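Long-range contacts in methionine-binding protein (Coxiella burnetii, PDB 3TQW), which binds methionine and probably delivers it to an ABC transporter at the cell envelope for uptake: residues M57-P62 with A198-V203; M86-K91 with V166-I171; R116-L121 with I135-M140. All coordinates share one frame; numbering follows the deposited sequence. Where two conformers were deposited one is given.

Contact 1: residues M57-P62 with A198-V203; sequences MFQHLP and ANVVAV. With MET (methionine), chain C.
Gln-59 carries CG wedged between its backbone N and carbonyl carbon (chi1 81°), and the extended chain beyond it takes the amide alongside Ala-202, with NE2 3.6 Å from Ala-202 CB; OE1 finds its hydrogen bond at Asn-45. His-60 has the same kind of first torsion (chi1 46°), which turns the imidazole to the bound methionine and not to 198-203. The ligand SD sits over one ring face, offset toward the rim, 3.4 Å from His-60 NE2. That ring is fixed at both nitrogens, by Asn-113 at NE2 and by the backbone N of Tyr-63 at ND1, the latter an N-cap of helix 61-71.

Backbone contact between the strands is sparse. Val-200 N donates to Gln-59 O at 2.9 Å, almost in line with the C=O bond but bent at the hydrogen (142°). Asn-199 CA also approaches Gln-59 O, at 3.1 Å, as a CA-H...O contact. Elsewhere water fills in: one accepts from Phe-58 N and lies 2.7 Å from Val-200 O, another accepts from Leu-61 N and donates to Ala-198 O at 2.7 Å.

Phe-58 meets the ligand methyl obliquely, CE2 lying 3.9 Å from methionine CE. A strand end running into a capped helix thus gives Phe-58, Gln-59 and His-60 to the methionine pocket, and its antiparallel neighbour gives Asn-199, in a fold of the type 2 periplasmic binding protein class.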
loop_
_atom_site.group_PDB
_atom_site.type_symbol
_atom_site.label_atom_id
_atom_site.label_comp_id
_atom_site.label_asym_id
_atom_site.label_seq_id
_atom_site.Cartn_x
_atom_site.Cartn_y
_atom_site.Cartn_z
HETATM N N MSE A 57 -2.818 -3.225 10.313
HETATM C CA MSE A 57 -1.745 -2.437 9.732
HETATM C C MSE A 57 -1.545 -2.909 8.303
HETATM O O MSE A 57 -0.836 -3.890 8.067
HETATM C CB MSE A 57 -0.441 -2.624 10.512
HETATM C CG MSE A 57 0.708 -1.759 9.965
HETATM SE SE MSE A 57 2.484 -2.565 10.191
HETATM C CE MSE A 57 2.279 -4.094 8.980
ATOM N N PHE A 58 -2.172 -2.227 7.351
ATOM C CA PHE A 58 -2.092 -2.665 5.962
ATOM C C PHE A 58 -2.407 -1.580 4.937
ATOM O O PHE A 58 -2.193 -1.783 3.739
ATOM C CB PHE A 58 -3.046 -3.840 5.727
ATOM C CG PHE A 58 -4.470 -3.420 5.492
ATOM C CD1 PHE A 58 -5.287 -3.067 6.557
ATOM C CD2 PHE A 58 -4.994 -3.375 4.208
ATOM C CE1 PHE A 58 -6.601 -2.667 6.342
ATOM C CE2 PHE A 58 -6.307 -2.979 3.988
ATOM C CZ PHE A 58 -7.109 -2.627 5.056
ATOM N N GLN A 59 -2.924 -0.441 5.389
ATOM C CA GLN A 59 -3.505 0.535 4.470
ATOM C C GLN A 59 -3.003 1.956 4.694
ATOM O O GLN A 59 -2.481 2.287 5.767
ATOM C CB GLN A 59 -5.031 0.534 4.620
ATOM C CG GLN A 59 -5.507 1.360 5.805
ATOM C CD GLN A 59 -6.895 0.981 6.262
ATOM O OE1 GLN A 59 -7.852 1.028 5.491
ATOM N NE2 GLN A 59 -7.015 0.604 7.528
ATOM N N HIS A 60 -3.186 2.801 3.682
ATOM C CA HIS A 60 -2.992 4.242 3.847
ATOM C C HIS A 60 -4.320 4.956 4.122
ATOM O O HIS A 60 -5.395 4.359 4.013
ATOM C CB HIS A 60 -2.263 4.857 2.641
ATOM C CG HIS A 60 -2.794 4.423 1.308
ATOM N ND1 HIS A 60 -4.083 4.691 0.893
ATOM C CD2 HIS A 60 -2.200 3.769 0.281
ATOM C CE1 HIS A 60 -4.262 4.209 -0.324
ATOM N NE2 HIS A 60 -3.136 3.641 -0.719
ATOM N N LEU A 61 -4.235 6.235 4.471
ATOM C CA LEU A 61 -5.412 7.006 4.857
ATOM C C LEU A 61 -6.461 7.151 3.739
ATOM O O LEU A 61 -7.657 7.028 3.999
ATOM C CB LEU A 61 -4.991 8.373 5.405
ATOM C CG LEU A 61 -6.025 9.178 6.188
ATOM C CD1 LEU A 61 -6.745 8.302 7.200
ATOM C CD2 LEU A 61 -5.364 10.374 6.873
ATOM N N PRO A 62 -6.024 7.413 2.494
ATOM C CA PRO A 62 -7.013 7.489 1.410
ATOM C C PRO A 62 -7.790 6.182 1.226
ATOM O O PRO A 62 -8.990 6.219 0.953
ATOM C CB PRO A 62 -6.154 7.779 0.173
ATOM C CG PRO A 62 -4.959 8.516 0.738
ATOM C CD PRO A 62 -4.679 7.803 2.035
ATOM N N ALA A 198 1.349 7.202 3.362
ATOM C CA ALA A 198 1.936 6.513 4.505
ATOM C C ALA A 198 0.918 5.511 5.034
ATOM O O ALA A 198 -0.276 5.804 5.094
ATOM C CB ALA A 198 2.317 7.506 5.598
ATOM N N ASN A 199 1.375 4.318 5.395
ATOM C CA ASN A 199 0.468 3.342 5.983
ATOM C C ASN A 199 0.229 3.645 7.454
ATOM O O ASN A 199 1.009 4.366 8.090
ATOM C CB ASN A 199 0.979 1.920 5.773
ATOM C CG ASN A 199 0.821 1.454 4.329
ATOM O OD1 ASN A 199 0.812 2.263 3.397
ATOM N ND2 ASN A 199 0.690 0.152 4.140
ATOM N N VAL A 200 -0.861 3.117 7.992
ATOM C CA VAL A 200 -1.268 3.472 9.339
ATOM C C VAL A 200 -1.693 2.258 10.139
ATOM O O VAL A 200 -1.978 1.189 9.583
ATOM C CB VAL A 200 -2.442 4.484 9.322
ATOM C CG1 VAL A 200 -2.051 5.738 8.542
ATOM C CG2 VAL A 200 -3.695 3.849 8.726
ATOM N N VAL A 201 -1.725 2.430 11.452
ATOM C CA VAL A 201 -2.377 1.474 12.316
ATOM C C VAL A 201 -3.783 1.987 12.572
ATOM O O VAL A 201 -3.965 3.102 13.057
ATOM C CB VAL A 201 -1.626 1.305 13.644
ATOM C CG1 VAL A 201 -2.427 0.429 14.588
ATOM C CG2 VAL A 201 -0.237 0.698 13.394
ATOM N N ALA A 202 -4.774 1.180 12.217
ATOM C CA ALA A 202 -6.164 1.564 12.394
ATOM C C ALA A 202 -6.796 0.747 13.515
ATOM O O ALA A 202 -6.492 -0.440 13.684
ATOM C CB ALA A 202 -6.938 1.377 11.083
ATOM N N VAL A 203 -7.661 1.395 14.288
ATOM C CA VAL A 203 -8.379 0.733 15.371
ATOM C C VAL A 203 -9.830 1.206 15.370
ATOM O O VAL A 203 -10.174 2.175 14.689
ATOM C CB VAL A 203 -7.760 1.062 16.748
ATOM C CG1 VAL A 203 -6.280 0.678 16.777
ATOM C CG2 VAL A 203 -7.936 2.543 17.065
HETATM N N MET C . 0.760 -1.319 1.620
HETATM C CA MET C . -0.019 -0.750 0.513
HETATM C C MET C . 0.718 0.460 -0.054
HETATM O O MET C . 1.316 1.223 0.703
HETATM C CB MET C . -1.414 -0.344 1.010
HETATM C CG MET C . -2.361 0.221 -0.054
HETATM S SD MET C . -3.975 0.667 0.641
HETATM C CE MET C . -4.570 -0.962 1.090
HETATM O OXT MET C . 0.745 0.705 -1.263
HETATM O O HOH W 1 -3.997 -0.313 8.552
HETATM O O HOH W 2 -1.847 7.923 4.548
#

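Contact 2: residues M86-K91 with V166-I171; sequences MGLYSK and VDLAAI
Antiparallel strand pairing joins Tyr-89 to Ala-169 and Leu-88 to Ala-170 within the mixed five-stranded sheet of one lobe of this periplasmic binding protein fold, where strand 168-171 lies between strands 87-89 and 104-108. Tyr-89 and Ala-169 form a hydrogen-bonded pair: Tyr-89 N donates to Ala-169 O and Ala-169 N to Tyr-89 O, each at 2.8 Å. The bond from Ile-171 N to Gly-87 O is longer, 3.2 Å, yet straight (165° at the hydrogen).

On the sheet face of Leu-88 and Ala-170, a non-hydrogen-bonded pair, Leu-88 CD2 lies 3.6 Å from Ala-170 CB. Met-86, modelled as selenomethionine, brings SE to 4.0 Å from Ala-170 CB; helix 111-123 covers this side. On the other face, the Tyr-89 ring crosses the Ile-171 side chain obliquely, CD2 3.8 Å from Ile-171 CB, and its hydroxyl shares a water with Gly-87 N and Ile-171 O.

Beyond the strand, Ser-90 OG is set anti to its own N (chi1 174°), which brings it against the carbonyl of Asp-167. It also hydrogen-bonds with the backbone N of Lys-92 and Ile-93. Ser-90 OG donates to Asp-167 O at 2.6 Å, from 40° above the carbonyl plane.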
loop_
_atom_site.group_PDB
_atom_site.type_symbol
_atom_site.label_atom_id
_atom_site.label_comp_id
_atom_site.label_asym_id
_atom_site.label_seq_id
_atom_site.Cartn_x
_atom_site.Cartn_y
_atom_site.Cartn_z
HETATM N N MSE A 86 5.175 3.785 -4.507
HETATM C CA MSE A 86 4.707 2.869 -5.545
HETATM C C MSE A 86 5.537 2.964 -6.824
HETATM O O MSE A 86 5.872 4.063 -7.284
HETATM C CB MSE A 86 3.230 3.144 -5.850
HETATM C CG MSE A 86 2.684 2.394 -7.053
HETATM SE SE MSE A 86 0.814 2.849 -7.389
HETATM C CE MSE A 86 -0.015 1.712 -6.042
ATOM N N GLY A 87 5.860 1.809 -7.398
ATOM C CA GLY A 87 6.661 1.764 -8.607
ATOM C C GLY A 87 5.860 1.403 -9.845
ATOM O O GLY A 87 4.768 0.835 -9.747
ATOM N N LEU A 88 6.401 1.755 -11.011
ATOM C CA LEU A 88 5.872 1.297 -12.285
ATOM C C LEU A 88 6.822 0.229 -12.807
ATOM O O LEU A 88 8.034 0.446 -12.859
ATOM C CB LEU A 88 5.796 2.455 -13.283
ATOM C CG LEU A 88 4.904 3.635 -12.911
ATOM C CD1 LEU A 88 5.102 4.781 -13.899
ATOM C CD2 LEU A 88 3.448 3.197 -12.877
ATOM N N TYR A 89 6.277 -0.920 -13.190
ATOM C CA TYR A 89 7.099 -2.067 -13.554
ATOM C C TYR A 89 6.739 -2.600 -14.930
ATOM O O TYR A 89 5.622 -2.422 -15.399
ATOM C CB TYR A 89 6.921 -3.194 -12.538
ATOM C CG TYR A 89 7.214 -2.794 -11.110
ATOM C CD1 TYR A 89 8.477 -2.980 -10.566
ATOM C CD2 TYR A 89 6.225 -2.244 -10.303
ATOM C CE1 TYR A 89 8.756 -2.624 -9.266
ATOM C CE2 TYR A 89 6.493 -1.883 -8.992
ATOM C CZ TYR A 89 7.762 -2.076 -8.479
ATOM O OH TYR A 89 8.055 -1.726 -7.177
ATOM N N SER A 90 7.687 -3.274 -15.567
ATOM C CA SER A 90 7.429 -3.890 -16.858
ATOM C C SER A 90 8.375 -5.055 -17.099
ATOM O O SER A 90 9.489 -5.075 -16.582
ATOM C CB SER A 90 7.575 -2.863 -17.984
ATOM O OG SER A 90 7.451 -3.480 -19.252
ATOM N N LYS A 91 7.911 -6.027 -17.876
ATOM C CA LYS A 91 8.770 -7.087 -18.379
ATOM C C LYS A 91 8.906 -6.958 -19.894
ATOM O O LYS A 91 9.394 -7.870 -20.562
ATOM C CB LYS A 91 8.216 -8.464 -18.003
ATOM C CG LYS A 91 8.439 -8.835 -16.545
ATOM C CD LYS A 91 7.499 -9.937 -16.084
ATOM C CE LYS A 91 7.648 -11.199 -16.914
ATOM N NZ LYS A 91 6.746 -12.279 -16.418
ATOM N N VAL A 166 0.630 -6.985 -20.199
ATOM C CA VAL A 166 0.593 -5.533 -20.331
ATOM C C VAL A 166 2.001 -5.004 -20.513
ATOM O O VAL A 166 2.974 -5.715 -20.276
ATOM C CB VAL A 166 -0.063 -4.858 -19.114
ATOM C CG1 VAL A 166 -1.497 -5.363 -18.946
ATOM C CG2 VAL A 166 0.760 -5.124 -17.852
ATOM N N ASP A 167 2.104 -3.751 -20.935
ATOM C CA ASP A 167 3.400 -3.159 -21.212
ATOM C C ASP A 167 4.000 -2.488 -19.987
ATOM O O ASP A 167 5.207 -2.272 -19.927
ATOM C CB ASP A 167 3.270 -2.170 -22.367
ATOM C CG ASP A 167 2.720 -2.824 -23.614
ATOM O OD1 ASP A 167 3.454 -3.632 -24.211
ATOM O OD2 ASP A 167 1.555 -2.558 -23.981
ATOM N N LEU A 168 3.150 -2.175 -19.014
ATOM C CA LEU A 168 3.557 -1.427 -17.827
ATOM C C LEU A 168 2.488 -1.599 -16.756
ATOM O O LEU A 168 1.298 -1.635 -17.066
ATOM C CB LEU A 168 3.689 0.061 -18.164
ATOM C CG LEU A 168 4.393 0.955 -17.140
ATOM C CD1 LEU A 168 5.882 0.626 -17.120
ATOM C CD2 LEU A 168 4.170 2.430 -17.454
ATOM N N ALA A 169 2.899 -1.707 -15.497
ATOM C CA ALA A 169 1.929 -1.833 -14.414
ATOM C C ALA A 169 2.365 -1.045 -13.192
ATOM O O ALA A 169 3.540 -1.053 -12.824
ATOM C CB ALA A 169 1.708 -3.305 -14.056
ATOM N N ALA A 170 1.410 -0.350 -12.582
ATOM C CA ALA A 170 1.623 0.280 -11.287
ATOM C C ALA A 170 1.263 -0.750 -10.226
ATOM O O ALA A 170 0.126 -1.219 -10.179
ATOM C CB ALA A 170 0.738 1.511 -11.150
ATOM N N ILE A 171 2.226 -1.119 -9.386
ATOM C CA ILE A 171 2.024 -2.202 -8.425
ATOM C C ILE A 171 2.368 -1.774 -6.998
ATOM O O ILE A 171 3.419 -1.182 -6.757
ATOM C CB ILE A 171 2.884 -3.430 -8.804
ATOM C CG1 ILE A 171 2.647 -3.823 -10.271
ATOM C CG2 ILE A 171 2.624 -4.605 -7.846
ATOM C CD1 ILE A 171 3.461 -5.030 -10.737
HETATM O O HOH W 3 5.882 -0.636 -5.727
HETATM O O HOH W 4 5.316 -6.132 -18.824
#

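Contact 3: residues R116-L121 with I135-M140; sequences RALLLL and INATPM. With MET (methionine), chain C.
Apolar contact is concentrated in Leu-118, whose CD1 methyl presses on the peptide link between Thr-138 and Pro-139, 3.4 Å from Thr-138 C and 3.6 Å from Pro-139 N. The same methyl is 3.9 Å from Pro-139 CD, on the proline ring, and 4.5 Å from Ala-137 CB. One branch thus meets three consecutive residues of the loop. CG stands anti to the carbonyl carbon (chi1 -71°); with chi2 at 174° CD1 is anti to CA, and this is the branch that reaches the loop. Leu-119, the next residue round, makes a lighter approach: its CD1 lies 4.1 Å from Ile-135 N, in a poorly ordered residue that follows the unmodelled positions 133-134. Leu-119 and Ala-137 both also touch Leu-129 of strand 128-129.

The topology is a helix, 111-123, lying against the loop that connects strands 128-129 and 142-144, the two strands of a small antiparallel sheet in this lobe of the periplasmic binding protein fold.

Polar interactions lie within each segment's own surroundings. In the loop, Thr-138 N is hydrogen-bonded to Asp-141 OD2. On the helix, Leu-120 N donates to Arg-116 O at 3.1 Å, and the extended Arg-116 side chain reaches the methionine site. There Arg-116 NH1 donates to the ligand carboxylate oxygen OXT at 2.8 Å. The carboxylate lies at the edge of the guanidinium, near its plane, though the bond is bent (134°); a salt bridge from NE to Glu-191 OE2 holds the same guanidinium through a second nitrogen.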
loop_
_atom_site.group_PDB
_atom_site.type_symbol
_atom_site.label_atom_id
_atom_site.label_comp_id
_atom_site.label_asym_id
_atom_site.label_seq_id
_atom_site.Cartn_x
_atom_site.Cartn_y
_atom_site.Cartn_z
ATOM N N ARG A 116 -4.199 6.857 -7.248
ATOM C CA ARG A 116 -2.780 6.939 -6.942
ATOM C C ARG A 116 -1.928 6.573 -8.149
ATOM O O ARG A 116 -0.955 7.254 -8.455
ATOM C CB ARG A 116 -2.445 6.007 -5.772
ATOM C CG ARG A 116 -0.948 5.890 -5.457
ATOM C CD ARG A 116 -0.733 4.889 -4.333
ATOM N NE ARG A 116 0.611 4.948 -3.764
ATOM C CZ ARG A 116 1.022 4.179 -2.762
ATOM N NH1 ARG A 116 0.187 3.299 -2.233
ATOM N NH2 ARG A 116 2.263 4.284 -2.290
ATOM N N ALA A 117 -2.298 5.485 -8.819
ATOM C CA ALA A 117 -1.554 5.004 -9.974
ATOM C C ALA A 117 -1.659 5.979 -11.143
ATOM O O ALA A 117 -0.703 6.158 -11.898
ATOM C CB ALA A 117 -2.053 3.636 -10.388
ATOM N N LEU A 118 -2.827 6.596 -11.302
ATOM C CA LEU A 118 -3.010 7.578 -12.367
ATOM C C LEU A 118 -2.139 8.809 -12.122
ATOM O O LEU A 118 -1.568 9.381 -13.056
ATOM C CB LEU A 118 -4.484 7.967 -12.510
ATOM C CG LEU A 118 -5.362 6.863 -13.099
ATOM C CD1 LEU A 118 -6.832 7.266 -13.077
ATOM C CD2 LEU A 118 -4.903 6.522 -14.517
ATOM N N LEU A 119 -2.020 9.201 -10.857
ATOM C CA LEU A 119 -1.148 10.304 -10.482
ATOM C C LEU A 119 0.305 9.983 -10.797
ATOM O O LEU A 119 1.065 10.859 -11.211
ATOM C CB LEU A 119 -1.314 10.644 -9.002
ATOM C CG LEU A 119 -2.553 11.471 -8.649
ATOM C CD1 LEU A 119 -2.802 11.473 -7.146
ATOM C CD2 LEU A 119 -2.421 12.894 -9.184
ATOM N N LEU A 120 0.687 8.722 -10.602
ATOM C CA LEU A 120 2.044 8.275 -10.900
ATOM C C LEU A 120 2.307 8.252 -12.409
ATOM O O LEU A 120 3.408 8.578 -12.857
ATOM C CB LEU A 120 2.303 6.897 -10.279
ATOM C CG LEU A 120 3.680 6.251 -10.456
ATOM C CD1 LEU A 120 4.790 7.155 -9.957
ATOM C CD2 LEU A 120 3.742 4.902 -9.740
ATOM N N LEU A 121 1.303 7.860 -13.193
ATOM C CA LEU A 121 1.435 7.886 -14.651
ATOM C C LEU A 121 1.592 9.321 -15.142
ATOM O O LEU A 121 2.248 9.580 -16.155
ATOM C CB LEU A 121 0.230 7.229 -15.333
ATOM C CG LEU A 121 0.019 5.739 -15.083
ATOM C CD1 LEU A 121 -1.314 5.289 -15.660
ATOM C CD2 LEU A 121 1.166 4.931 -15.676
ATOM N N ILE A 135 -6.602 12.615 -5.952
ATOM C CA ILE A 135 -6.851 11.677 -4.859
ATOM C C ILE A 135 -8.083 10.808 -5.124
ATOM O O ILE A 135 -8.218 9.720 -4.557
ATOM C CB ILE A 135 -6.998 12.408 -3.504
ATOM C CG1 ILE A 135 -5.732 13.212 -3.196
ATOM C CG2 ILE A 135 -7.287 11.420 -2.379
ATOM C CD1 ILE A 135 -5.795 13.973 -1.887
ATOM N N ASN A 136 -8.976 11.293 -5.987
ATOM C CA ASN A 136 -10.137 10.513 -6.419
ATOM C C ASN A 136 -10.194 10.349 -7.937
ATOM O O ASN A 136 -11.255 10.081 -8.496
ATOM C CB ASN A 136 -11.442 11.155 -5.938
ATOM C CG ASN A 136 -11.287 11.885 -4.622
ATOM O OD1 ASN A 136 -11.008 13.081 -4.597
ATOM N ND2 ASN A 136 -11.474 11.170 -3.518
ATOM N N ALA A 137 -9.054 10.508 -8.602
ATOM C CA ALA A 137 -9.017 10.459 -10.066
ATOM C C ALA A 137 -9.421 9.107 -10.651
ATOM O O ALA A 137 -9.126 8.051 -10.084
ATOM C CB ALA A 137 -7.634 10.869 -10.575
ATOM N N THR A 138 -10.110 9.164 -11.786
ATOM C CA THR A 138 -10.471 7.993 -12.577
ATOM C C THR A 138 -9.947 8.234 -13.992
ATOM O O THR A 138 -9.515 9.340 -14.304
ATOM C CB THR A 138 -12.006 7.804 -12.626
ATOM O OG1 THR A 138 -12.340 6.697 -13.474
ATOM C CG2 THR A 138 -12.674 9.044 -13.169
ATOM N N PRO A 139 -9.954 7.199 -14.848
ATOM C CA PRO A 139 -9.511 7.419 -16.229
ATOM C C PRO A 139 -10.346 8.471 -16.966
ATOM O O PRO A 139 -9.882 9.047 -17.947
ATOM C CB PRO A 139 -9.691 6.044 -16.871
ATOM C CG PRO A 139 -9.499 5.082 -15.723
ATOM C CD PRO A 139 -10.114 5.764 -14.536
HETATM N N MSE A 140 -11.562 8.717 -16.492
HETATM C CA MSE A 140 -12.415 9.748 -17.069
HETATM C C MSE A 140 -11.809 11.120 -16.829
HETATM O O MSE A 140 -12.208 12.106 -17.450
HETATM C CB MSE A 140 -13.816 9.695 -16.451
HETATM C CG MSE A 140 -14.761 8.704 -17.106
HETATM SE SE MSE A 140 -15.165 9.157 -18.952
HETATM C CE MSE A 140 -14.087 7.782 -19.828
HETATM N N MET C . 0.760 -1.319 1.620
HETATM C CA MET C . -0.019 -0.750 0.513
HETATM C C MET C . 0.718 0.460 -0.054
HETATM O O MET C . 1.316 1.223 0.703
HETATM C CB MET C . -1.414 -0.344 1.010
HETATM C CG MET C . -2.361 0.221 -0.054
HETATM S SD MET C . -3.975 0.667 0.641
HETATM C CE MET C . -4.570 -0.962 1.090
HETATM O OXT MET C . 0.745 0.705 -1.263
#

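How the contacts relate
Along the chain the segments run 57-62, 86-91, 116-121, 135-140, 166-171 and 198-203, so contact 1 encloses contact 2, which encloses contact 3. Contact 1 belongs to the six-stranded sheet, and contact 2 to the five-stranded sheet about 23 Å away between centres. Contact 3 lies, centre to centre, about 15 Å from contact 2 and 20 Å from contact 1. Helix 111-123 joins contacts 2 and 3: Leu-120 and Ala-117 pack on Leu-88 and Ala-170, respectively. Across the cleft, His-60 CD2 and Arg-116 NH1 approach to 3.5 Å, with both residues on the methionine. The ligand is therefore gripped from both lobes, consistent with their closure about a hinge in periplasmic binding proteins.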